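PDB 3N7K: botulinum neurotoxin type C1, which probably attaches to nerve cells by binding gangliosides such as GD1b through the receptor-binding domain of its heavy chain. Local coordinates for residues E279-I284 against F305-N310; Y362-F367 against W419-V424; T230-D235 against R296-D301. All blocks are in the same frame, centred on the assembly; numbering follows the deposited sequence.

All three contacts belong to the beta-trefoil half of the receptor-binding domain, and interaction 2 is the one that touches both others. Its centre lies about 14 Å from that of interaction 1 and about 10 Å from that of interaction 3, whereas interactions 1 and 3 are about 21 Å apart between centres. Phe305 of interaction 1 joins the first pair: its CZ is 3.9 Å from Ile366 CG2, and its CE2 is equally close to Phe421 CZ. Toward interaction 3, Ser364 CB rests on Val233 CG1 at 3.7 Å. Interactions 1 and 3 share no such touch, yet residues 296-301 run directly into the strand that carries residues 305-308.

Interaction 1 (E279-I284 against F305-N310); sequences EGYKII and FDMTIN
The contact is an antiparallel strand pairing of the beta-trefoil, with Ile284 and Asp306 as its hydrogen-bonded pair and an aromatic-aliphatic cluster round Tyr281 at the other end. Ile284 N donates to Asp306 O over 3.1 Å in a bent bond, while Asp306 N reaches Ile284 O over 3.0 Å and is nearly straight at 169°. The two oxygens also receive CA-H contacts, Asp306 O from Ile283 and Ile284 O from Phe305.

Beside the pair, Ile283 lays CD1 against Phe305 CB at 3.5 Å and brings CG2 to the edge of the phenyl ring. This joins 283-287 and 302-308, neighbouring strands of the trefoil, and Leu316 of strand 313-318 packs on both side chains. Farther along, the backbones diverge until the CA atoms of Tyr281 and Ile309 are 7.0 Å apart, and large side chains bridge the interval. Met307 sets CG anti to its backbone N (chi1 -176°), runs out extended and bends only at the last torsion. Its sulfur SD thus lies 3.6 Å from Tyr281 CB and 5.1 Å from the centroid of the Tyr281 ring, at the ring's edge, which makes a Met-aromatic contact. The methyl CE adds apolar packing of its own, meeting Tyr281 CD1 at 3.4 Å near the ring plane. Ile309 crosses the tyrosine at about a right angle, CD1 lying 3.3 Å from Tyr281 CE1 and CG2 standing by the hydroxyl end. The Tyr281 ring also meets that of Tyr260, with planes inclined at about 45°.

Interaction 2 (Y362-F367 against W419-V424); sequences YASQIF and WGFVPV
A steep crossing of two buried strands brings Ser364 against Trp419 in the interior of the beta-trefoil, with strand axes 4.6 Å apart at closest approach and N-to-C directions 125° apart. Such an angle leaves little room for a regular ladder, and the backbone bonding is confined to one spot. Trp419 N donates to Ser364 O over 3.0 Å in an almost straight bond. The return bond is poor: Ser364 N lies 2.8 Å from Trp419 O, but its N-H is bent to 118°, so the bond is weak. Ser364 OG adds a second weak bond to Trp419 O, placed there by a chi1 of 69° that sets the hydroxyl between the backbone N and the carbonyl carbon. Next to this spot, Ala363 and Gly420 come within 4.5 Å between CA atoms.

Apolar contacts lie beyond the serine. The Ile366 side chain sets out toward strand 419-423 and crosses the indole at about a right angle, with CG1 3.5 Å from Trp419 CD1. Its CD1 comes to the edge of the Phe421 ring, 4.3 Å from CZ, and Ser364 OG stands obliquely to the same ring. Cys380 of strand 376-387 bonds to the backbone of Ile366 and accepts a weak hydrogen bond from Trp419 NE1. At the other end, Tyr362 OH bonds to Trp142 O in the lectin-like half. Strand 419-423, the last of the chain, also pairs with 246-251, the first trefoil strand, the closure of first on last strand that characterises a beta-trefoil barrel.

Interaction 3 (T230-D235 against R296-D301); sequences TNVVKD and RVRGGD
Backbone hydrogen bonds tie Asn231 and Val233 to the segment 296-301 on both sides of a close approach between Val232 and Arg298, whose CA atoms are 4.4 Å apart. Gly299 N donates to Asn231 O over 3.0 Å, and Val233 N donates to Val297 O over 2.9 Å. Asn231 O takes in addition a CA-H contact from Arg298. These bonds join two irregular parts of the fold: the connection from helix 217-226 to the first trefoil strand, 246-251, and the loop leading into strand 302-308. Leu241 bonds to the backbones of both Val233 and Val297.

Within each segment further polar bonds fix the backbone. Residues 298-301 form a type II beta turn with Gly300 at its third position, closed by Asp301 N on Arg298 O at 2.9 Å. The Asp301 carboxylate folds back over the turn, OD2 receiving Arg298 N over 3.1 Å from above its plane and also the hydroxyl of Tyr243. Lys234 NZ curls back to Val232 O over 3.2 Å. At the end of its side chain, Arg298 NH2 forms a salt bridge with Asp294 in the same loop.

Van der Waals contacts fill in round the bonds. Val233 CG2 lies 3.9 Å from Val297 CG1, and Pro355 of strand 351-358 touches Val233 as well. Asn231, its CG swung to the far side of the main-chain nitrogen by a chi1 of -172°, carries its amide across the arginine stem, ND2 lying 3.8 Å from Arg298 CB. Amide and guanidinium planes are 35° apart. Val232 CG1 comes to the guanidinium edge near its plane.

Interaction 1 (E279-I284 against F305-N310)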
loop_
_atom_site.group_PDB
_atom_site.type_symbol
_atom_site.label_atom_id
_atom_site.label_comp_id
_atom_site.label_asym_id
_atom_site.label_seq_id
_atom_site.Cartn_x
_atom_site.Cartn_y
_atom_site.Cartn_z
ATOM N N GLU A 279 10.522 -13.508 -10.872
ATOM C CA GLU A 279 10.839 -14.862 -10.424
ATOM C C GLU A 279 9.620 -15.712 -10.028
ATOM O O GLU A 279 8.523 -15.528 -10.559
ATOM C CB GLU A 279 11.809 -14.785 -9.246
ATOM C CG GLU A 279 13.191 -14.312 -9.626
ATOM C CD GLU A 279 13.997 -13.885 -8.426
ATOM O OE1 GLU A 279 13.713 -12.783 -7.898
ATOM O OE2 GLU A 279 14.898 -14.648 -8.009
ATOM N N GLY A 280 9.851 -16.648 -9.106
ATOM C CA GLY A 280 8.830 -17.552 -8.595
ATOM C C GLY A 280 7.595 -17.952 -9.394
ATOM O O GLY A 280 7.335 -17.458 -10.493
ATOM N N TYR A 281 6.834 -18.881 -8.817
ATOM C CA TYR A 281 5.596 -19.368 -9.410
ATOM C C TYR A 281 4.478 -18.441 -8.970
ATOM O O TYR A 281 4.524 -17.876 -7.874
ATOM C CB TYR A 281 5.301 -20.785 -8.939
ATOM C CG TYR A 281 6.099 -21.851 -9.650
ATOM C CD1 TYR A 281 6.113 -23.160 -9.188
ATOM C CD2 TYR A 281 6.839 -21.552 -10.786
ATOM C CE1 TYR A 281 6.850 -24.140 -9.834
ATOM C CE2 TYR A 281 7.576 -22.523 -11.443
ATOM C CZ TYR A 281 7.583 -23.814 -10.963
ATOM O OH TYR A 281 8.353 -24.763 -11.593
ATOM N N LYS A 282 3.471 -18.276 -9.818
ATOM C CA LYS A 282 2.375 -17.378 -9.490
ATOM C C LYS A 282 1.188 -18.120 -8.882
ATOM O O LYS A 282 1.139 -19.347 -8.879
ATOM C CB LYS A 282 1.940 -16.610 -10.739
ATOM C CG LYS A 282 3.067 -15.863 -11.422
ATOM C CD LYS A 282 2.720 -15.571 -12.862
ATOM C CE LYS A 282 3.970 -15.242 -13.672
ATOM N NZ LYS A 282 3.687 -15.119 -15.142
ATOM N N ILE A 283 0.229 -17.367 -8.366
ATOM C CA ILE A 283 -0.940 -17.953 -7.742
ATOM C C ILE A 283 -2.199 -17.228 -8.211
ATOM O O ILE A 283 -2.133 -16.062 -8.627
ATOM C CB ILE A 283 -0.807 -17.840 -6.193
ATOM C CG1 ILE A 283 -0.479 -19.205 -5.608
ATOM C CG2 ILE A 283 -2.071 -17.262 -5.565
ATOM C CD1 ILE A 283 -1.585 -20.201 -5.810
ATOM N N ILE A 284 -3.337 -17.916 -8.167
ATOM C CA ILE A 284 -4.600 -17.293 -8.521
ATOM C C ILE A 284 -5.555 -17.655 -7.400
ATOM O O ILE A 284 -5.571 -18.798 -6.946
ATOM C CB ILE A 284 -5.150 -17.788 -9.879
ATOM C CG1 ILE A 284 -4.245 -17.283 -11.013
ATOM C CG2 ILE A 284 -6.586 -17.270 -10.077
ATOM C CD1 ILE A 284 -4.490 -17.936 -12.337
ATOM N N PHE A 305 -6.530 -21.835 -3.721
ATOM C CA PHE A 305 -5.534 -21.230 -4.582
ATOM C C PHE A 305 -5.059 -22.204 -5.643
ATOM O O PHE A 305 -4.818 -23.370 -5.360
ATOM C CB PHE A 305 -4.334 -20.756 -3.752
ATOM C CG PHE A 305 -4.705 -19.879 -2.594
ATOM C CD1 PHE A 305 -5.311 -20.417 -1.457
ATOM C CD2 PHE A 305 -4.490 -18.508 -2.648
ATOM C CE1 PHE A 305 -5.707 -19.597 -0.384
ATOM C CE2 PHE A 305 -4.877 -17.683 -1.591
ATOM C CZ PHE A 305 -5.489 -18.231 -0.455
ATOM N N ASP A 306 -4.915 -21.707 -6.863
ATOM C CA ASP A 306 -4.453 -22.511 -7.974
ATOM C C ASP A 306 -3.039 -22.113 -8.362
ATOM O O ASP A 306 -2.735 -20.935 -8.516
ATOM C CB ASP A 306 -5.350 -22.295 -9.195
ATOM C CG ASP A 306 -6.602 -23.134 -9.160
ATOM O OD1 ASP A 306 -7.395 -23.031 -10.119
ATOM O OD2 ASP A 306 -6.794 -23.897 -8.188
ATOM N N MET A 307 -2.159 -23.089 -8.511
ATOM C CA MET A 307 -0.812 -22.773 -8.957
ATOM C C MET A 307 -0.523 -23.608 -10.179
ATOM O O MET A 307 -0.463 -24.832 -10.108
ATOM C CB MET A 307 0.241 -23.060 -7.900
ATOM C CG MET A 307 1.620 -22.625 -8.358
ATOM S SD MET A 307 2.878 -22.679 -7.063
ATOM C CE MET A 307 3.485 -24.302 -7.347
ATOM N N THR A 308 -0.381 -22.928 -11.308
ATOM C CA THR A 308 -0.080 -23.577 -12.574
ATOM C C THR A 308 1.436 -23.638 -12.710
ATOM O O THR A 308 2.098 -22.604 -12.703
ATOM C CB THR A 308 -0.656 -22.761 -13.756
ATOM O OG1 THR A 308 -2.090 -22.735 -13.667
ATOM C CG2 THR A 308 -0.224 -23.368 -15.085
ATOM N N ILE A 309 1.992 -24.839 -12.811
ATOM C CA ILE A 309 3.436 -24.966 -12.960
ATOM C C ILE A 309 3.844 -25.287 -14.398
ATOM O O ILE A 309 3.957 -24.382 -15.233
ATOM C CB ILE A 309 4.006 -26.025 -12.003
ATOM C CG1 ILE A 309 3.891 -25.514 -10.576
ATOM C CG2 ILE A 309 5.471 -26.311 -12.323
ATOM C CD1 ILE A 309 4.530 -26.421 -9.568
ATOM N N ASN A 310 4.078 -26.559 -14.694
ATOM C CA ASN A 310 4.466 -26.929 -16.047
ATOM C C ASN A 310 3.537 -26.204 -17.013
ATOM O O ASN A 310 3.929 -25.266 -17.701
ATOM C CB ASN A 310 4.326 -28.433 -16.236
ATOM C CG ASN A 310 4.236 -28.816 -17.690
ATOM O OD1 ASN A 310 5.136 -28.513 -18.480
ATOM N ND2 ASN A 310 3.138 -29.477 -18.063
#

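Interaction 2 (Y362-F367 against W419-V424)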
loop_
_atom_site.group_PDB
_atom_site.type_symbol
_atom_site.label_atom_id
_atom_site.label_comp_id
_atom_site.label_asym_id
_atom_site.label_seq_id
_atom_site.Cartn_x
_atom_site.Cartn_y
_atom_site.Cartn_z
ATOM N N TYR A 362 0.587 -4.005 3.015
ATOM C CA TYR A 362 -0.762 -4.540 2.841
ATOM C C TYR A 362 -0.709 -6.064 2.755
ATOM O O TYR A 362 -0.274 -6.620 1.738
ATOM C CB TYR A 362 -1.374 -3.993 1.561
ATOM C CG TYR A 362 -1.623 -2.515 1.588
ATOM C CD1 TYR A 362 -2.682 -1.982 2.328
ATOM C CD2 TYR A 362 -0.820 -1.641 0.852
ATOM C CE1 TYR A 362 -2.945 -0.604 2.326
ATOM C CE2 TYR A 362 -1.066 -0.267 0.846
ATOM C CZ TYR A 362 -2.131 0.248 1.581
ATOM O OH TYR A 362 -2.387 1.605 1.559
ATOM N N ALA A 363 -1.161 -6.738 3.805
ATOM C CA ALA A 363 -1.124 -8.189 3.826
ATOM C C ALA A 363 -2.477 -8.813 4.188
ATOM O O ALA A 363 -3.526 -8.170 4.084
ATOM C CB ALA A 363 -0.048 -8.645 4.802
ATOM N N SER A 364 -2.456 -10.073 4.608
ATOM C CA SER A 364 -3.690 -10.751 4.979
ATOM C C SER A 364 -3.395 -11.968 5.839
ATOM O O SER A 364 -2.241 -12.281 6.119
ATOM C CB SER A 364 -4.456 -11.195 3.720
ATOM O OG SER A 364 -3.793 -12.247 3.025
ATOM N N GLN A 365 -4.451 -12.642 6.273
ATOM C CA GLN A 365 -4.299 -13.848 7.064
ATOM C C GLN A 365 -5.164 -14.929 6.436
ATOM O O GLN A 365 -6.341 -14.712 6.149
ATOM C CB GLN A 365 -4.685 -13.589 8.519
ATOM C CG GLN A 365 -3.468 -13.280 9.387
ATOM C CD GLN A 365 -3.793 -12.557 10.684
ATOM O OE1 GLN A 365 -2.967 -12.521 11.594
ATOM N NE2 GLN A 365 -4.984 -11.959 10.767
ATOM N N ILE A 366 -4.560 -16.087 6.190
ATOM C CA ILE A 366 -5.276 -17.189 5.570
ATOM C C ILE A 366 -5.511 -18.281 6.591
ATOM O O ILE A 366 -4.570 -18.781 7.216
ATOM C CB ILE A 366 -4.481 -17.806 4.413
ATOM C CG1 ILE A 366 -3.524 -16.771 3.799
ATOM C CG2 ILE A 366 -5.467 -18.410 3.404
ATOM C CD1 ILE A 366 -4.125 -15.837 2.821
ATOM N N PHE A 367 -6.770 -18.665 6.735
ATOM C CA PHE A 367 -7.128 -19.687 7.702
ATOM C C PHE A 367 -7.668 -20.925 7.019
ATOM O O PHE A 367 -8.215 -20.843 5.928
ATOM C CB PHE A 367 -8.172 -19.130 8.656
ATOM C CG PHE A 367 -7.716 -17.917 9.388
ATOM C CD1 PHE A 367 -7.229 -18.014 10.682
ATOM C CD2 PHE A 367 -7.740 -16.673 8.768
ATOM C CE1 PHE A 367 -6.769 -16.885 11.355
ATOM C CE2 PHE A 367 -7.281 -15.536 9.426
ATOM C CZ PHE A 367 -6.795 -15.642 10.723
ATOM N N TRP A 419 0.528 -12.647 4.935
ATOM C CA TRP A 419 0.778 -12.955 3.533
ATOM C C TRP A 419 0.425 -11.799 2.631
ATOM O O TRP A 419 -0.617 -11.159 2.812
ATOM C CB TRP A 419 -0.038 -14.168 3.099
ATOM C CG TRP A 419 0.292 -15.372 3.871
ATOM C CD1 TRP A 419 -0.369 -15.861 4.960
ATOM C CD2 TRP A 419 1.430 -16.214 3.675
ATOM N NE1 TRP A 419 0.294 -16.958 5.459
ATOM C CE2 TRP A 419 1.402 -17.195 4.687
ATOM C CE3 TRP A 419 2.473 -16.233 2.739
ATOM C CZ2 TRP A 419 2.379 -18.184 4.790
ATOM C CZ3 TRP A 419 3.440 -17.216 2.840
ATOM C CH2 TRP A 419 3.387 -18.178 3.858
ATOM N N GLY A 420 1.296 -11.547 1.656
ATOM C CA GLY A 420 1.080 -10.479 0.693
ATOM C C GLY A 420 0.939 -11.005 -0.731
ATOM O O GLY A 420 1.451 -12.081 -1.061
ATOM N N PHE A 421 0.248 -10.246 -1.579
ATOM C CA PHE A 421 0.036 -10.645 -2.965
ATOM C C PHE A 421 0.467 -9.583 -3.960
ATOM O O PHE A 421 -0.248 -8.609 -4.205
ATOM C CB PHE A 421 -1.433 -10.983 -3.194
ATOM C CG PHE A 421 -1.894 -12.198 -2.446
ATOM C CD1 PHE A 421 -2.668 -12.073 -1.304
ATOM C CD2 PHE A 421 -1.533 -13.473 -2.880
ATOM C CE1 PHE A 421 -3.082 -13.193 -0.601
ATOM C CE2 PHE A 421 -1.939 -14.605 -2.187
ATOM C CZ PHE A 421 -2.714 -14.470 -1.046
ATOM N N VAL A 422 1.650 -9.781 -4.533
ATOM C CA VAL A 422 2.204 -8.862 -5.519
ATOM C C VAL A 422 1.649 -9.240 -6.879
ATOM O O VAL A 422 1.965 -10.302 -7.410
ATOM C CB VAL A 422 3.733 -8.969 -5.580
ATOM C CG1 VAL A 422 4.283 -7.900 -6.491
ATOM C CG2 VAL A 422 4.329 -8.856 -4.179
ATOM N N PRO A 423 0.808 -8.380 -7.465
ATOM C CA PRO A 423 0.254 -8.716 -8.778
ATOM C C PRO A 423 1.386 -8.846 -9.788
ATOM O O PRO A 423 2.463 -8.276 -9.590
ATOM C CB PRO A 423 -0.660 -7.535 -9.071
ATOM C CG PRO A 423 0.067 -6.403 -8.421
ATOM C CD PRO A 423 0.478 -6.992 -7.095
ATOM N N VAL A 424 1.152 -9.609 -10.853
ATOM C CA VAL A 424 2.169 -9.794 -11.888
ATOM C C VAL A 424 1.953 -8.766 -12.996
ATOM O O VAL A 424 0.938 -8.786 -13.696
ATOM C CB VAL A 424 2.127 -11.226 -12.483
ATOM C CG1 VAL A 424 2.426 -12.254 -11.397
ATOM C CG2 VAL A 424 0.772 -11.493 -13.095
#

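Interaction 3 (T230-D235 against R296-D301)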
loop_
_atom_site.group_PDB
_atom_site.type_symbol
_atom_site.label_atom_id
_atom_site.label_comp_id
_atom_site.label_asym_id
_atom_site.label_seq_id
_atom_site.Cartn_x
_atom_site.Cartn_y
_atom_site.Cartn_z
ATOM N N THR A 230 -12.050 -0.968 4.464
ATOM C CA THR A 230 -11.252 -1.717 5.414
ATOM C C THR A 230 -11.382 -3.237 5.269
ATOM O O THR A 230 -10.417 -3.975 5.482
ATOM C CB THR A 230 -11.644 -1.300 6.852
ATOM O OG1 THR A 230 -12.839 -1.989 7.250
ATOM C CG2 THR A 230 -11.916 0.210 6.905
ATOM N N ASN A 231 -12.567 -3.704 4.887
ATOM C CA ASN A 231 -12.792 -5.144 4.757
ATOM C C ASN A 231 -12.426 -5.803 3.424
ATOM O O ASN A 231 -12.419 -7.030 3.332
ATOM C CB ASN A 231 -14.244 -5.480 5.102
ATOM C CG ASN A 231 -14.492 -6.975 5.165
ATOM O OD1 ASN A 231 -13.859 -7.694 5.961
ATOM N ND2 ASN A 231 -15.414 -7.458 4.324
ATOM N N VAL A 232 -12.145 -5.020 2.385
ATOM C CA VAL A 232 -11.743 -5.640 1.129
ATOM C C VAL A 232 -10.240 -5.792 1.272
ATOM O O VAL A 232 -9.541 -4.843 1.625
ATOM C CB VAL A 232 -12.091 -4.781 -0.132
ATOM C CG1 VAL A 232 -13.417 -4.103 0.069
ATOM C CG2 VAL A 232 -11.008 -3.770 -0.433
ATOM N N VAL A 233 -9.751 -7.004 1.057
ATOM C CA VAL A 233 -8.332 -7.257 1.177
ATOM C C VAL A 233 -7.635 -6.536 0.018
ATOM O O VAL A 233 -8.188 -6.424 -1.079
ATOM C CB VAL A 233 -8.053 -8.778 1.145
ATOM C CG1 VAL A 233 -6.641 -9.067 1.633
ATOM C CG2 VAL A 233 -9.073 -9.498 2.010
ATOM N N LYS A 234 -6.435 -6.019 0.271
ATOM C CA LYS A 234 -5.691 -5.293 -0.754
ATOM C C LYS A 234 -4.465 -6.094 -1.169
ATOM O O LYS A 234 -4.028 -6.977 -0.442
ATOM C CB LYS A 234 -5.227 -3.934 -0.214
ATOM C CG LYS A 234 -6.306 -3.119 0.490
ATOM C CD LYS A 234 -7.493 -2.819 -0.424
ATOM C CE LYS A 234 -8.353 -1.726 0.182
ATOM N NZ LYS A 234 -8.417 -1.846 1.658
ATOM N N ASP A 235 -3.917 -5.785 -2.341
ATOM C CA ASP A 235 -2.718 -6.466 -2.809
ATOM C C ASP A 235 -1.549 -5.625 -2.313
ATOM O O ASP A 235 -1.742 -4.492 -1.866
ATOM C CB ASP A 235 -2.716 -6.588 -4.343
ATOM C CG ASP A 235 -2.535 -5.255 -5.045
ATOM O OD1 ASP A 235 -2.899 -5.173 -6.230
ATOM O OD2 ASP A 235 -2.019 -4.294 -4.438
ATOM N N ARG A 296 -13.596 -9.214 -6.269
ATOM C CA ARG A 296 -12.814 -8.662 -5.185
ATOM C C ARG A 296 -12.902 -9.595 -3.991
ATOM O O ARG A 296 -13.961 -10.157 -3.709
ATOM C CB ARG A 296 -13.342 -7.284 -4.805
ATOM C CG ARG A 296 -13.264 -6.295 -5.940
ATOM C CD ARG A 296 -13.716 -4.911 -5.529
ATOM N NE ARG A 296 -13.895 -4.074 -6.710
ATOM C CZ ARG A 296 -14.365 -2.831 -6.689
ATOM N NH1 ARG A 296 -14.398 -2.141 -5.557
ATOM N NH2 ARG A 296 -14.818 -2.287 -7.807
ATOM N N VAL A 297 -11.772 -9.749 -3.306
ATOM C CA VAL A 297 -11.659 -10.608 -2.137
ATOM C C VAL A 297 -11.973 -9.881 -0.824
ATOM O O VAL A 297 -11.320 -8.904 -0.465
ATOM C CB VAL A 297 -10.246 -11.180 -2.045
ATOM C CG1 VAL A 297 -10.103 -11.985 -0.768
ATOM C CG2 VAL A 297 -9.953 -12.020 -3.279
ATOM N N ARG A 298 -12.964 -10.370 -0.096
ATOM C CA ARG A 298 -13.331 -9.742 1.158
ATOM C C ARG A 298 -13.068 -10.632 2.364
ATOM O O ARG A 298 -13.011 -11.857 2.247
ATOM C CB ARG A 298 -14.802 -9.315 1.111
ATOM C CG ARG A 298 -14.986 -7.929 0.513
ATOM C CD ARG A 298 -16.451 -7.565 0.338
ATOM N NE ARG A 298 -16.991 -8.058 -0.928
ATOM C CZ ARG A 298 -16.936 -7.394 -2.078
ATOM N NH1 ARG A 298 -16.372 -6.203 -2.125
ATOM N NH2 ARG A 298 -17.431 -7.926 -3.183
ATOM N N GLY A 299 -12.887 -10.004 3.521
ATOM C CA GLY A 299 -12.633 -10.760 4.730
ATOM C C GLY A 299 -13.781 -11.711 4.970
ATOM O O GLY A 299 -14.942 -11.347 4.779
ATOM N N GLY A 300 -13.467 -12.935 5.378
ATOM C CA GLY A 300 -14.510 -13.911 5.631
ATOM C C GLY A 300 -14.829 -14.736 4.397
ATOM O O GLY A 300 -15.518 -15.757 4.484
ATOM N N ASP A 301 -14.341 -14.287 3.241
ATOM C CA ASP A 301 -14.560 -15.000 1.987
ATOM C C ASP A 301 -13.840 -16.345 2.021
ATOM O O ASP A 301 -12.698 -16.421 2.487
ATOM C CB ASP A 301 -14.014 -14.181 0.820
ATOM C CG ASP A 301 -15.017 -13.194 0.278
ATOM O OD1 ASP A 301 -15.991 -12.874 0.997
ATOM O OD2 ASP A 301 -14.816 -12.729 -0.868
#